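Local atomic coordinates of cystine knot (fluoropropylated) (Momordica cochinchinensis, PDB entry 6CDX), a protein that probably binds integrin alpha-v beta-6 as a fluoropropylated imaging tracer built on the cystine-knot scaffold of a squash-family trypsin inhibitor. Residues A[13-18]-A[30-36]. Sequence-based numbering, arbitrary orientation.
Sequences TLLFRC and CRGNGYC
C18 is joined to C30 by a disulfide of the inhibitor cystine knot, the fold of squash-family protease inhibitors. Residues 16-18 run beside G34-C36, the arm that follows a type I turn from R31 to G34. The SG-SG bond between C18 and C30 has a torsion of 90°. A second knot disulfide ties C36 to C24, and its C36 SG lies 3.5 Å from C18 CB.

The Y35 ring is sandwiched between two aliphatic groups. L14 CD2 sits over the centre of one face, 3.7 Å from the centroid. R17 CD covers the opposite face less centrally, at 4.1 Å. Both are CH-pi contacts; the charged end of R17 is too far for more than a weak cation-pi attraction. F16 CB packs on C36 SG, while the F16 side chain also touches P25.

Two backbone bonds hold R17 and Y35 as a single beta bridge. C36 N donates to F16 O at 2.9 Å. C18 N donates to G34 O, also at 2.9 Å and almost straight, from above the carbonyl plane. G34 O takes a second bond from R17 NH1 at 3.0 Å, in the carbonyl plane and on a lone pair. The bend of the R17 chain at chi2 (78°) brings NH1 to G34 O, which lies slightly tilted from the guanidinium plane. N33 OD1 accepts from Y35 N in an Asx turn. At the other end of the contact from the turn, T13 OG1 donates a short 2.6 Å bond to C36 O; with chi1 at 169° the hydroxyl is turned away from T13 N and reaches that carbonyl nearly along its C=O axis.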
loop_
_atom_site.group_PDB
_atom_site.type_symbol
_atom_site.label_atom_id
_atom_site.label_comp_id
_atom_site.label_asym_id
_atom_site.label_seq_id
_atom_site.Cartn_x
_atom_site.Cartn_y
_atom_site.Cartn_z
ATOM N N THR A 13 4.022 -4.503 0.593
ATOM C CA THR A 13 3.426 -3.572 -0.337
ATOM C C THR A 13 2.994 -4.222 -1.657
ATOM O O THR A 13 1.960 -3.830 -2.220
ATOM C CB THR A 13 4.359 -2.428 -0.581
ATOM O OG1 THR A 13 3.921 -1.602 -1.684
ATOM C CG2 THR A 13 5.642 -2.867 -1.059
ATOM N N LEU A 14 3.746 -5.160 -2.128
ATOM C CA LEU A 14 3.475 -5.826 -3.390
ATOM C C LEU A 14 2.281 -6.772 -3.338
ATOM O O LEU A 14 1.831 -7.264 -4.384
ATOM C CB LEU A 14 4.701 -6.535 -3.949
ATOM C CG LEU A 14 5.864 -5.662 -4.246
ATOM C CD1 LEU A 14 6.984 -6.429 -4.932
ATOM C CD2 LEU A 14 5.503 -4.541 -5.070
ATOM N N LEU A 15 1.718 -7.042 -2.159
ATOM C CA LEU A 15 0.474 -7.759 -2.054
ATOM C C LEU A 15 -0.734 -6.843 -2.334
ATOM O O LEU A 15 -1.860 -7.371 -2.502
ATOM C CB LEU A 15 0.288 -8.325 -0.648
ATOM C CG LEU A 15 1.279 -9.373 -0.214
ATOM C CD1 LEU A 15 1.188 -9.618 1.289
ATOM C CD2 LEU A 15 1.169 -10.625 -1.119
ATOM N N PHE A 16 -0.521 -5.492 -2.397
ATOM C CA PHE A 16 -1.604 -4.552 -2.494
ATOM C C PHE A 16 -1.468 -3.675 -3.701
ATOM O O PHE A 16 -1.008 -2.549 -3.672
ATOM C CB PHE A 16 -1.690 -3.749 -1.206
ATOM C CG PHE A 16 -2.083 -4.576 -0.040
ATOM C CD1 PHE A 16 -3.391 -4.874 0.200
ATOM C CD2 PHE A 16 -1.132 -5.034 0.852
ATOM C CE1 PHE A 16 -3.713 -5.627 1.313
ATOM C CE2 PHE A 16 -1.518 -5.805 1.947
ATOM C CZ PHE A 16 -2.792 -6.111 2.146
ATOM N N ARG A 17 -1.840 -4.250 -4.832
ATOM C CA ARG A 17 -1.881 -3.487 -6.101
ATOM C C ARG A 17 -2.957 -2.442 -6.017
ATOM O O ARG A 17 -4.062 -2.703 -5.513
ATOM C CB ARG A 17 -2.187 -4.451 -7.219
ATOM C CG ARG A 17 -2.242 -3.825 -8.638
ATOM C CD ARG A 17 -0.901 -3.560 -9.213
ATOM N NE ARG A 17 -0.972 -3.061 -10.586
ATOM C CZ ARG A 17 -1.381 -1.821 -10.915
ATOM N NH1 ARG A 17 -1.486 -0.854 -10.026
ATOM N NH2 ARG A 17 -1.666 -1.542 -12.187
ATOM N N CYS A 18 -2.693 -1.254 -6.503
ATOM C CA CYS A 18 -3.669 -0.189 -6.426
ATOM C C CYS A 18 -3.571 0.692 -7.667
ATOM O O CYS A 18 -2.514 1.024 -8.187
ATOM C CB CYS A 18 -3.482 0.651 -5.161
ATOM S SG CYS A 18 -1.842 1.403 -5.009
ATOM N N CYS A 30 -2.070 4.906 -2.254
ATOM C CA CYS A 30 -1.515 4.295 -3.446
ATOM C C CYS A 30 -0.230 5.049 -3.768
ATOM O O CYS A 30 -0.134 6.316 -3.614
ATOM C CB CYS A 30 -2.567 4.208 -4.534
ATOM S SG CYS A 30 -2.071 3.198 -5.927
ATOM N N ARG A 31 0.878 4.335 -4.016
ATOM C CA ARG A 31 2.134 5.024 -4.276
ATOM C C ARG A 31 2.413 4.949 -5.777
ATOM O O ARG A 31 1.766 4.300 -6.567
ATOM C CB ARG A 31 3.244 4.432 -3.404
ATOM C CG ARG A 31 2.881 4.369 -1.912
ATOM C CD ARG A 31 2.300 5.599 -1.312
ATOM N NE ARG A 31 3.204 6.683 -1.054
ATOM C CZ ARG A 31 2.905 7.968 -1.343
ATOM N NH1 ARG A 31 3.760 8.925 -0.983
ATOM N NH2 ARG A 31 1.865 8.329 -2.043
ATOM N N GLY A 32 3.529 5.644 -6.115
ATOM C CA GLY A 32 3.972 5.871 -7.439
ATOM C C GLY A 32 4.255 4.624 -8.261
ATOM O O GLY A 32 4.265 4.639 -9.417
ATOM N N ASN A 33 4.517 3.510 -7.628
ATOM C CA ASN A 33 4.738 2.261 -8.310
ATOM C C ASN A 33 3.428 1.394 -8.580
ATOM O O ASN A 33 3.501 0.299 -9.085
ATOM C CB ASN A 33 5.776 1.404 -7.584
ATOM C CG ASN A 33 5.400 1.109 -6.184
ATOM O OD1 ASN A 33 4.302 1.455 -5.646
ATOM N ND2 ASN A 33 6.257 0.327 -5.569
ATOM N N GLY A 34 2.246 1.900 -8.231
ATOM C CA GLY A 34 0.991 1.135 -8.350
ATOM C C GLY A 34 0.781 0.116 -7.280
ATOM O O GLY A 34 -0.015 -0.755 -7.460
ATOM N N TYR A 35 1.486 0.289 -6.151
ATOM C CA TYR A 35 1.249 -0.529 -4.980
ATOM C C TYR A 35 1.028 0.385 -3.780
ATOM O O TYR A 35 1.493 1.542 -3.747
ATOM C CB TYR A 35 2.408 -1.472 -4.756
ATOM C CG TYR A 35 2.460 -2.552 -5.838
ATOM C CD1 TYR A 35 1.721 -3.697 -5.708
ATOM C CD2 TYR A 35 3.140 -2.345 -7.034
ATOM C CE1 TYR A 35 1.740 -4.664 -6.688
ATOM C CE2 TYR A 35 3.078 -3.337 -8.098
ATOM C CZ TYR A 35 2.381 -4.464 -7.846
ATOM O OH TYR A 35 2.341 -5.464 -8.850
ATOM N N CYS A 36 0.287 -0.134 -2.816
ATOM C CA CYS A 36 -0.030 0.676 -1.632
ATOM C C CYS A 36 1.168 0.889 -0.735
ATOM O O CYS A 36 2.124 0.088 -0.758
ATOM C CB CYS A 36 -1.127 0.003 -0.877
ATOM S SG CYS A 36 -2.665 -0.211 -1.816
#